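Local coordinates for alpha-glucosidase ([Eubacterium] rectale, PDB 6PNR), which probably hydrolyses alpha-glycosidic bonds of sulfoquinovose-containing glycosides, as a sulfoquinovosidase of glycosyl hydrolase family 31, at residues E111-G116 / Y123-G128; R129-W134 / F190-D195; L234-Y239 / Y557-V562. One frame throughout, in Å; residues are numbered along the deposited sequence.

Interaction 1 (E111-G116 / Y123-G128); sequences EEKCYG and YFNLRG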
loop_
_atom_site.group_PDB
_atom_site.type_symbol
_atom_site.label_atom_id
_atom_site.label_comp_id
_atom_site.label_asym_id
_atom_site.label_seq_id
_atom_site.Cartn_x
_atom_site.Cartn_y
_atom_site.Cartn_z
ATOM N N GLU A 111 2.392 24.560 -15.134
ATOM C CA GLU A 111 2.983 25.440 -14.134
ATOM C C GLU A 111 2.025 25.810 -13.004
ATOM O O GLU A 111 2.455 26.436 -12.032
ATOM C CB GLU A 111 3.501 26.721 -14.799
ATOM C CG GLU A 111 4.565 26.503 -15.879
ATOM C CD GLU A 111 3.983 26.038 -17.215
ATOM O OE1 GLU A 111 2.746 26.115 -17.403
ATOM O OE2 GLU A 111 4.767 25.590 -18.080
ATOM N N GLU A 112 0.753 25.453 -13.110
ATOM C CA GLU A 112 -0.238 25.829 -12.114
ATOM C C GLU A 112 0.002 25.101 -10.788
ATOM O O GLU A 112 0.444 23.949 -10.754
ATOM C CB GLU A 112 -1.633 25.501 -12.644
ATOM C CG GLU A 112 -2.782 25.807 -11.704
ATOM C CD GLU A 112 -4.125 25.489 -12.338
ATOM O OE1 GLU A 112 -4.138 25.162 -13.548
ATOM O OE2 GLU A 112 -5.153 25.555 -11.632
ATOM N N LYS A 113 -0.307 25.784 -9.687
ATOM C CA LYS A 113 -0.239 25.193 -8.359
ATOM C C LYS A 113 -1.583 25.361 -7.662
ATOM O O LYS A 113 -2.388 26.221 -8.025
ATOM C CB LYS A 113 0.904 25.815 -7.545
ATOM C CG LYS A 113 2.246 25.441 -8.141
ATOM C CD LYS A 113 3.405 26.263 -7.671
ATOM C CE LYS A 113 4.650 25.747 -8.395
ATOM N NZ LYS A 113 5.869 26.511 -8.061
ATOM N N CYS A 114 -1.819 24.517 -6.654
ATOM C CA CYS A 114 -3.119 24.401 -6.004
ATOM C C CYS A 114 -2.937 24.183 -4.509
ATOM O O CYS A 114 -2.028 23.462 -4.083
ATOM C CB CYS A 114 -3.932 23.244 -6.589
ATOM S SG CYS A 114 -4.392 23.468 -8.329
ATOM N N TYR A 115 -3.823 24.777 -3.718
ATOM C CA TYR A 115 -3.671 24.759 -2.273
ATOM C C TYR A 115 -5.010 24.454 -1.614
ATOM O O TYR A 115 -6.076 24.798 -2.133
ATOM C CB TYR A 115 -3.115 26.088 -1.769
ATOM C CG TYR A 115 -1.842 26.504 -2.474
ATOM C CD1 TYR A 115 -0.600 26.131 -1.982
ATOM C CD2 TYR A 115 -1.887 27.262 -3.644
ATOM C CE1 TYR A 115 0.560 26.504 -2.623
ATOM C CE2 TYR A 115 -0.731 27.638 -4.296
ATOM C CZ TYR A 115 0.487 27.259 -3.785
ATOM O OH TYR A 115 1.641 27.630 -4.424
ATOM N N GLY A 116 -4.947 23.798 -0.464
ATOM C CA GLY A 116 -6.172 23.564 0.272
ATOM C C GLY A 116 -6.524 22.102 0.450
ATOM O O GLY A 116 -5.708 21.318 0.949
ATOM N N TYR A 123 1.599 18.151 2.554
ATOM C CA TYR A 123 1.849 18.949 1.357
ATOM C C TYR A 123 0.853 20.092 1.286
ATOM O O TYR A 123 -0.364 19.871 1.319
ATOM C CB TYR A 123 1.788 18.090 0.094
ATOM C CG TYR A 123 2.777 16.958 0.171
ATOM C CD1 TYR A 123 4.147 17.202 0.154
ATOM C CD2 TYR A 123 2.344 15.649 0.306
ATOM C CE1 TYR A 123 5.059 16.155 0.244
ATOM C CE2 TYR A 123 3.239 14.601 0.402
ATOM C CZ TYR A 123 4.593 14.859 0.382
ATOM O OH TYR A 123 5.478 13.809 0.478
ATOM N N PHE A 124 1.387 21.310 1.205
ATOM C CA PHE A 124 0.579 22.512 1.041
ATOM C C PHE A 124 0.183 22.679 -0.424
ATOM O O PHE A 124 -1.004 22.675 -0.762
ATOM C CB PHE A 124 1.375 23.703 1.582
ATOM C CG PHE A 124 0.675 25.031 1.485
ATOM C CD1 PHE A 124 -0.670 25.158 1.782
ATOM C CD2 PHE A 124 1.397 26.172 1.149
ATOM C CE1 PHE A 124 -1.304 26.420 1.710
ATOM C CE2 PHE A 124 0.772 27.432 1.074
ATOM C CZ PHE A 124 -0.577 27.545 1.349
ATOM N N ASN A 125 1.167 22.783 -1.316
ATOM C CA ASN A 125 0.888 22.674 -2.745
ATOM C C ASN A 125 0.472 21.246 -3.069
ATOM O O ASN A 125 1.252 20.299 -2.885
ATOM C CB ASN A 125 2.113 23.082 -3.562
ATOM C CG ASN A 125 1.930 22.846 -5.051
ATOM O OD1 ASN A 125 0.805 22.763 -5.549
ATOM N ND2 ASN A 125 3.050 22.742 -5.777
ATOM N N LEU A 126 -0.766 21.093 -3.531
ATOM C CA LEU A 126 -1.353 19.801 -3.838
ATOM C C LEU A 126 -0.915 19.236 -5.185
ATOM O O LEU A 126 -1.176 18.055 -5.447
ATOM C CB LEU A 126 -2.884 19.907 -3.827
ATOM C CG LEU A 126 -3.475 20.639 -2.622
ATOM C CD1 LEU A 126 -4.970 20.811 -2.820
ATOM C CD2 LEU A 126 -3.176 19.878 -1.332
ATOM N N ARG A 127 -0.289 20.043 -6.044
ATOM C CA ARG A 127 -0.018 19.598 -7.409
ATOM C C ARG A 127 0.880 18.367 -7.410
ATOM O O ARG A 127 1.831 18.272 -6.629
ATOM C CB ARG A 127 0.637 20.720 -8.222
ATOM C CG ARG A 127 0.366 20.600 -9.725
ATOM C CD ARG A 127 -1.079 20.964 -10.046
ATOM N NE ARG A 127 -1.523 20.481 -11.355
ATOM C CZ ARG A 127 -1.198 21.046 -12.516
ATOM N NH1 ARG A 127 -0.403 22.112 -12.541
ATOM N NH2 ARG A 127 -1.666 20.540 -13.654
ATOM N N GLY A 128 0.555 17.407 -8.283
ATOM C CA GLY A 128 1.331 16.197 -8.427
ATOM C C GLY A 128 0.874 15.023 -7.583
ATOM O O GLY A 128 1.432 13.931 -7.728
HETATM O O HOH W 1 -3.088 22.517 1.178
#
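Phe124 swings its CG anti to the backbone N (chi1 180°), and this setting carries its ring to that of Tyr115. Tyr115 CD1 comes down over the centre of one Phe124 face, 3.6 Å from Phe124 CE2, with the ring planes oblique to each other. A leucine at Phe124 removes the flat ring on which Tyr115 CD1 rests, and would probably leave a gap beside CD1 and CE1 and let the Tyr115 ring shift. Asn125 also turns CG away from its N (chi1 174°), which aims OD1 back at the strand. Across the contact OD1 takes a weak bond from Cys114 N at 3.3 Å. Within the loop it accepts from Arg127 N, two residues on, at 3.0 Å, straight at the hydrogen but from above the carbonyl plane, closing an Asx turn. The methylenes of Lys113 cross the amide at about a right angle; NZ itself goes on to a salt bridge with Asp588.

Strand 114-118 is an edge strand of an antiparallel sheet in the N-terminal beta-rich part of the enzyme, and the loop that follows it doubles back here along its edge. Leu126 N donates to Cys114 O at 2.7 Å, and the Leu126 methyls lie against Gly116. A water joins the backbones further on, accepting from Gly116 N and donating to Phe124 O. Arg127 brings NH1 to Glu112 O, 2.7 Å away, with the oxygen near the guanidinium plane. Asp109 O also receives NH1, and Asn194 O and Asp195 O receive NH2, so backbone carbonyls fix the guanidinium's rotation.

Interaction 2 (R129-W134 / F190-D195); sequences RNFPIW and FDFRND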
loop_
_atom_site.group_PDB
_atom_site.type_symbol
_atom_site.label_atom_id
_atom_site.label_comp_id
_atom_site.label_asym_id
_atom_site.label_seq_id
_atom_site.Cartn_x
_atom_site.Cartn_y
_atom_site.Cartn_z
ATOM N N ARG A 129 -0.126 15.203 -6.716
ATOM C CA ARG A 129 -0.630 14.115 -5.884
ATOM C C ARG A 129 -2.152 14.131 -5.879
ATOM O O ARG A 129 -2.789 15.047 -6.406
ATOM C CB ARG A 129 -0.084 14.208 -4.450
ATOM C CG ARG A 129 1.423 13.952 -4.350
ATOM C CD ARG A 129 1.962 14.201 -2.945
ATOM N NE ARG A 129 3.406 13.981 -2.877
ATOM C CZ ARG A 129 4.314 14.941 -3.033
ATOM N NH1 ARG A 129 3.928 16.191 -3.265
ATOM N NH2 ARG A 129 5.606 14.651 -2.971
ATOM N N ASN A 130 -2.743 13.100 -5.276
ATOM C CA ASN A 130 -4.183 13.058 -5.074
ATOM C C ASN A 130 -4.503 13.038 -3.583
ATOM O O ASN A 130 -3.730 12.521 -2.762
ATOM C CB ASN A 130 -4.826 11.850 -5.773
ATOM C CG ASN A 130 -4.365 10.525 -5.201
ATOM O OD1 ASN A 130 -3.183 10.176 -5.272
ATOM N ND2 ASN A 130 -5.304 9.764 -4.655
ATOM N N PHE A 131 -5.661 13.600 -3.245
ATOM C CA PHE A 131 -6.049 13.823 -1.851
ATOM C C PHE A 131 -7.468 13.309 -1.638
ATOM O O PHE A 131 -8.443 13.970 -2.038
ATOM C CB PHE A 131 -5.901 15.299 -1.506
ATOM C CG PHE A 131 -4.474 15.776 -1.584
ATOM C CD1 PHE A 131 -3.922 16.178 -2.794
ATOM C CD2 PHE A 131 -3.660 15.765 -0.457
ATOM C CE1 PHE A 131 -2.604 16.568 -2.871
ATOM C CE2 PHE A 131 -2.330 16.171 -0.534
ATOM C CZ PHE A 131 -1.806 16.574 -1.740
ATOM N N PRO A 132 -7.617 12.104 -1.094
ATOM C CA PRO A 132 -8.929 11.650 -0.620
ATOM C C PRO A 132 -9.483 12.587 0.442
ATOM O O PRO A 132 -8.751 13.093 1.292
ATOM C CB PRO A 132 -8.628 10.263 -0.035
ATOM C CG PRO A 132 -7.463 9.792 -0.854
ATOM C CD PRO A 132 -6.634 11.008 -1.150
ATOM N N ILE A 133 -10.794 12.806 0.385
ATOM C CA ILE A 133 -11.495 13.712 1.293
ATOM C C ILE A 133 -12.353 12.844 2.208
ATOM O O ILE A 133 -13.477 12.467 1.853
ATOM C CB ILE A 133 -12.350 14.734 0.514
ATOM C CG1 ILE A 133 -11.509 15.449 -0.550
ATOM C CG2 ILE A 133 -13.075 15.718 1.474
ATOM C CD1 ILE A 133 -10.313 16.227 -0.021
ATOM N N TRP A 134 -11.805 12.474 3.365
ATOM C CA TRP A 134 -12.479 11.568 4.291
ATOM C C TRP A 134 -11.881 11.857 5.660
ATOM O O TRP A 134 -10.681 11.642 5.854
ATOM C CB TRP A 134 -12.266 10.107 3.879
ATOM C CG TRP A 134 -13.061 9.087 4.659
ATOM C CD1 TRP A 134 -12.610 8.301 5.683
ATOM C CD2 TRP A 134 -14.440 8.735 4.462
ATOM N NE1 TRP A 134 -13.621 7.480 6.133
ATOM C CE2 TRP A 134 -14.756 7.733 5.405
ATOM C CE3 TRP A 134 -15.441 9.182 3.591
ATOM C CZ2 TRP A 134 -16.030 7.167 5.494
ATOM C CZ3 TRP A 134 -16.706 8.609 3.678
ATOM C CH2 TRP A 134 -16.988 7.617 4.617
ATOM N N PHE A 190 -9.528 14.347 -4.828
ATOM C CA PHE A 190 -9.111 15.444 -5.702
ATOM C C PHE A 190 -7.736 15.104 -6.266
ATOM O O PHE A 190 -6.747 15.054 -5.527
ATOM C CB PHE A 190 -9.082 16.778 -4.946
ATOM C CG PHE A 190 -10.446 17.397 -4.725
ATOM C CD1 PHE A 190 -11.591 16.609 -4.691
ATOM C CD2 PHE A 190 -10.581 18.773 -4.581
ATOM C CE1 PHE A 190 -12.836 17.175 -4.492
ATOM C CE2 PHE A 190 -11.825 19.350 -4.383
ATOM C CZ PHE A 190 -12.955 18.556 -4.349
ATOM N N ASP A 191 -7.670 14.895 -7.578
ATOM C CA ASP A 191 -6.507 14.314 -8.238
ATOM C C ASP A 191 -5.800 15.410 -9.023
ATOM O O ASP A 191 -6.325 15.887 -10.035
ATOM C CB ASP A 191 -6.963 13.162 -9.136
ATOM C CG ASP A 191 -5.835 12.526 -9.932
ATOM O OD1 ASP A 191 -4.669 12.975 -9.847
ATOM O OD2 ASP A 191 -6.127 11.542 -10.648
ATOM N N PHE A 192 -4.607 15.808 -8.568
ATOM C CA PHE A 192 -3.828 16.847 -9.244
ATOM C C PHE A 192 -2.563 16.282 -9.896
ATOM O O PHE A 192 -1.543 16.979 -10.001
ATOM C CB PHE A 192 -3.447 17.965 -8.277
ATOM C CG PHE A 192 -4.611 18.557 -7.528
ATOM C CD1 PHE A 192 -5.334 19.618 -8.065
ATOM C CD2 PHE A 192 -4.972 18.064 -6.279
ATOM C CE1 PHE A 192 -6.415 20.177 -7.372
ATOM C CE2 PHE A 192 -6.044 18.612 -5.581
ATOM C CZ PHE A 192 -6.767 19.678 -6.130
ATOM N N ARG A 193 -2.616 15.024 -10.335
ATOM C CA ARG A 193 -1.443 14.353 -10.878
ATOM C C ARG A 193 -1.209 14.635 -12.359
ATOM O O ARG A 193 -0.095 14.417 -12.844
ATOM C CB ARG A 193 -1.555 12.842 -10.654
ATOM C CG ARG A 193 -1.410 12.427 -9.188
ATOM C CD ARG A 193 -1.695 10.940 -8.990
ATOM N NE ARG A 193 -3.115 10.645 -9.145
ATOM C CZ ARG A 193 -3.675 9.480 -8.844
ATOM N NH1 ARG A 193 -2.931 8.481 -8.377
ATOM N NH2 ARG A 193 -4.982 9.316 -9.011
ATOM N N ASN A 194 -2.208 15.134 -13.082
ATOM C CA ASN A 194 -2.109 15.311 -14.529
ATOM C C ASN A 194 -1.819 16.768 -14.894
ATOM O O ASN A 194 -2.389 17.690 -14.307
ATOM C CB ASN A 194 -3.394 14.836 -15.201
ATOM C CG ASN A 194 -3.676 13.370 -14.935
ATOM O OD1 ASN A 194 -4.411 13.014 -14.013
ATOM N ND2 ASN A 194 -3.087 12.512 -15.738
ATOM N N ASP A 195 -0.914 16.966 -15.865
ATOM C CA ASP A 195 -0.481 18.315 -16.239
ATOM C C ASP A 195 -1.620 19.160 -16.800
ATOM O O ASP A 195 -1.656 20.380 -16.594
ATOM C CB ASP A 195 0.634 18.262 -17.290
ATOM C CG ASP A 195 1.988 17.899 -16.718
ATOM O OD1 ASP A 195 2.232 18.112 -15.510
ATOM O OD2 ASP A 195 2.823 17.405 -17.505
#
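Three backbone hydrogen bonds tie Arg129-Phe131 to Phe190-Phe192. Phe131 and Phe190 form a hydrogen-bonded antiparallel pair, Phe131 N giving to Phe190 O at 2.9 Å and Phe190 N returning to Phe131 O at 3.0 Å. Beyond the next, non-hydrogen-bonded pair, Asn130 with Asp191, Phe192 N reaches Arg129 O at 2.9 Å. The Asn130 CA lies 3.3 Å from Phe190 O in a CA-H...O contact. The two strands run almost exactly antiparallel, at 174°.

Strand 130-133 lies at an edge of an antiparallel sheet, with 188-194 its neighbour there. Phe190, Phe192 and Ile133 pack onward against strands 168-174 and 114-118 of another antiparallel sheet, so the two sheets lie face to face, as in a beta-sandwich.

Polar groups gather on the face that carries Asn130 and Asp191. In one of its two modelled conformers, Arg193 folds back at chi3 (-71°) and grips the carboxylate of Asp191 side-on in a salt bridge, NE to OD1 at 2.9 Å and NH2 to OD2. Both nitrogens come from above the carboxylate plane, so the two groups are not coplanar. The backbone N of Arg193 also gives to OD1, making an Asx turn, and reaches that oxygen from the face opposite to NE. In the same conformer the Asn130 amide stacks on one face of the guanidinium, the planes only 20° apart and OD1 3.5 Å from Arg193 NH1. The amide's ND2 donates to Asp189.

Apolar contacts lie on the other face, with Phe131 and Phe190. Phe131 and Phe192 cross at about a right angle and meet at their edges, CD1 to CD2 at 4.1 Å, while Ile133 CG1 rests against Phe190 CD1 at 4.3 Å.

Interaction 3 (L234-Y239 / Y557-V562); sequences LPDWVY and YTKTLV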
loop_
_atom_site.group_PDB
_atom_site.type_symbol
_atom_site.label_atom_id
_atom_site.label_comp_id
_atom_site.label_asym_id
_atom_site.label_seq_id
_atom_site.Cartn_x
_atom_site.Cartn_y
_atom_site.Cartn_z
ATOM N N LEU A 234 -10.958 36.276 19.218
ATOM C CA LEU A 234 -10.669 35.494 20.409
ATOM C C LEU A 234 -10.909 36.335 21.666
ATOM O O LEU A 234 -10.703 37.551 21.654
ATOM C CB LEU A 234 -9.220 35.000 20.392
ATOM C CG LEU A 234 -8.851 33.956 19.350
ATOM C CD1 LEU A 234 -7.347 33.768 19.333
ATOM C CD2 LEU A 234 -9.546 32.624 19.652
ATOM N N PRO A 235 -11.317 35.705 22.773
ATOM C CA PRO A 235 -11.494 36.455 24.025
ATOM C C PRO A 235 -10.210 37.157 24.438
ATOM O O PRO A 235 -9.111 36.627 24.266
ATOM C CB PRO A 235 -11.885 35.372 25.038
ATOM C CG PRO A 235 -12.432 34.238 24.216
ATOM C CD PRO A 235 -11.661 34.279 22.917
ATOM N N ASP A 236 -10.354 38.371 24.997
ATOM C CA ASP A 236 -9.175 39.133 25.402
ATOM C C ASP A 236 -8.298 38.360 26.384
ATOM O O ASP A 236 -7.081 38.568 26.412
ATOM C CB ASP A 236 -9.575 40.473 26.028
ATOM C CG ASP A 236 -9.561 41.614 25.026
ATOM O OD1 ASP A 236 -9.007 41.435 23.919
ATOM O OD2 ASP A 236 -10.113 42.692 25.343
ATOM N N TRP A 237 -8.883 37.490 27.210
ATOM C CA TRP A 237 -8.068 36.856 28.245
ATOM C C TRP A 237 -7.046 35.866 27.691
ATOM O O TRP A 237 -6.099 35.529 28.414
ATOM C CB TRP A 237 -8.943 36.150 29.294
ATOM C CG TRP A 237 -9.929 35.134 28.771
ATOM C CD1 TRP A 237 -11.260 35.339 28.539
ATOM C CD2 TRP A 237 -9.672 33.759 28.436
ATOM N NE1 TRP A 237 -11.844 34.185 28.090
ATOM C CE2 TRP A 237 -10.894 33.202 28.011
ATOM C CE3 TRP A 237 -8.531 32.947 28.458
ATOM C CZ2 TRP A 237 -11.013 31.875 27.606
ATOM C CZ3 TRP A 237 -8.648 31.624 28.056
ATOM C CH2 TRP A 237 -9.881 31.101 27.637
ATOM N N VAL A 238 -7.188 35.393 26.442
ATOM C CA VAL A 238 -6.198 34.430 25.955
ATOM C C VAL A 238 -4.820 35.076 25.883
ATOM O O VAL A 238 -3.799 34.396 26.041
ATOM C CB VAL A 238 -6.578 33.804 24.586
ATOM C CG1 VAL A 238 -8.010 33.288 24.563
ATOM C CG2 VAL A 238 -6.292 34.748 23.423
ATOM N N TYR A 239 -4.760 36.390 25.676
ATOM C CA TYR A 239 -3.480 37.071 25.524
ATOM C C TYR A 239 -2.772 37.317 26.847
ATOM O O TYR A 239 -1.668 37.869 26.835
ATOM C CB TYR A 239 -3.673 38.416 24.791
ATOM C CG TYR A 239 -4.369 38.240 23.453
ATOM C CD1 TYR A 239 -3.677 37.773 22.338
ATOM C CD2 TYR A 239 -5.727 38.493 23.324
ATOM C CE1 TYR A 239 -4.322 37.578 21.121
ATOM C CE2 TYR A 239 -6.384 38.313 22.109
ATOM C CZ TYR A 239 -5.680 37.862 21.014
ATOM O OH TYR A 239 -6.348 37.693 19.818
ATOM N N TYR A 557 -0.147 43.532 18.583
ATOM C CA TYR A 557 -0.093 43.201 17.164
ATOM C C TYR A 557 -0.992 42.009 16.840
ATOM O O TYR A 557 -1.791 42.057 15.895
ATOM C CB TYR A 557 1.365 42.920 16.764
ATOM C CG TYR A 557 1.547 42.439 15.339
ATOM C CD1 TYR A 557 1.197 43.246 14.257
ATOM C CD2 TYR A 557 2.092 41.178 15.070
ATOM C CE1 TYR A 557 1.373 42.803 12.936
ATOM C CE2 TYR A 557 2.271 40.728 13.755
ATOM C CZ TYR A 557 1.906 41.538 12.700
ATOM O OH TYR A 557 2.081 41.088 11.407
ATOM N N THR A 558 -0.881 40.938 17.633
ATOM C CA THR A 558 -1.642 39.716 17.378
ATOM C C THR A 558 -3.140 39.972 17.417
ATOM O O THR A 558 -3.894 39.414 16.612
ATOM C CB THR A 558 -1.270 38.649 18.403
ATOM O OG1 THR A 558 0.156 38.504 18.428
ATOM C CG2 THR A 558 -1.931 37.320 18.055
ATOM N N LYS A 559 -3.586 40.831 18.339
ATOM C CA LYS A 559 -4.999 41.194 18.404
ATOM C C LYS A 559 -5.475 41.829 17.103
ATOM O O LYS A 559 -6.596 41.562 16.656
ATOM C CB LYS A 559 -5.246 42.156 19.565
ATOM C CG LYS A 559 -5.493 41.526 20.918
ATOM C CD LYS A 559 -5.393 42.613 22.005
ATOM C CE LYS A 559 -5.627 42.050 23.388
ATOM N NZ LYS A 559 -5.269 43.043 24.444
ATOM N N THR A 560 -4.653 42.696 16.485
ATOM C CA THR A 560 -5.086 43.291 15.224
ATOM C C THR A 560 -5.184 42.236 14.123
ATOM O O THR A 560 -6.007 42.373 13.210
ATOM C CB THR A 560 -4.154 44.436 14.788
ATOM O OG1 THR A 560 -2.879 43.919 14.399
ATOM C CG2 THR A 560 -3.961 45.458 15.913
ATOM N N LEU A 561 -4.371 41.173 14.204
ATOM C CA LEU A 561 -4.457 40.098 13.219
ATOM C C LEU A 561 -5.714 39.265 13.419
ATOM O O LEU A 561 -6.387 38.896 12.446
ATOM C CB LEU A 561 -3.225 39.195 13.294
ATOM C CG LEU A 561 -1.849 39.843 13.183
ATOM C CD1 LEU A 561 -0.793 38.778 13.004
ATOM C CD2 LEU A 561 -1.795 40.847 12.026
ATOM N N VAL A 562 -6.034 38.935 14.669
ATOM C CA VAL A 562 -7.257 38.179 14.927
ATOM C C VAL A 562 -8.475 39.009 14.536
ATOM O O VAL A 562 -9.451 38.496 13.976
ATOM C CB VAL A 562 -7.302 37.738 16.401
ATOM C CG1 VAL A 562 -8.596 37.016 16.703
ATOM C CG2 VAL A 562 -6.086 36.832 16.729
#
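The ring of Tyr239 is covered on both faces, by Lys559 from across the contact and by Val238 from its own segment. Lys559 CG sits over one face, 3.8 Å from the ring centroid and 20° off the normal, a CH-pi contact. Val238 CG2 lies over the centre of the opposite face. At the edge, near the ring plane, come two methyls of the helix: Thr558 CG2, 3.9 Å from Tyr239 CE1, and Val562 CG2, only 3.2 Å from Tyr239 OH. That last approach is tight, an apolar methyl pressed up to the hydroxyl oxygen.

Lys559 runs out straight beyond CG (chi3 -180°), which lays its methylenes along the ring: CE is 3.6 Å from Tyr239 CD2. It ends near Asp236, whose OD1 is 4.1 Å from NZ, too far for a salt bridge, although the opposite charges should still attract. Leu234 meets Val562 crosswise, CG to CG1 at 4.1 Å, while its other surroundings include Leu486, Pro518 and Val437.

Tyr239 also touches Ala555 and Tyr551, about one and two turns back along the same helix, so the ring lies along helix 538-568 rather than at a single point. Together these side chains seat the short 3-10 turn leading into strand 242-245, the first strand of the parallel barrel sheet, on the long helix that precedes the C-terminal beta strands; the approach to the first barrel strand thus meets a helix from late in the chain, as expected where a TIM barrel closes.

Interactions 1 and 2 are neighbours, their centres about 10 Å apart, and share the short chain that joins strand 114-118 to strand 130-133. They touch directly: Gly128 N probably bonds Phe192 O, and Leu126 packs against Phe131. Each involves an edge strand of a different antiparallel sheet, but interaction 2 is strand pairing by backbone bonds, while interaction 1 mixes one such bond with side-chain-to-backbone bonds and ring packing. Interaction 3 stands apart, its centre about 31 Å from that of interaction 1 and 36 Å from that of interaction 2, and works mainly through side-chain packing. All three are mostly buried, with exposed charged residues at the margins: Glu111, Arg193, and Asp236 with Lys559, respectively.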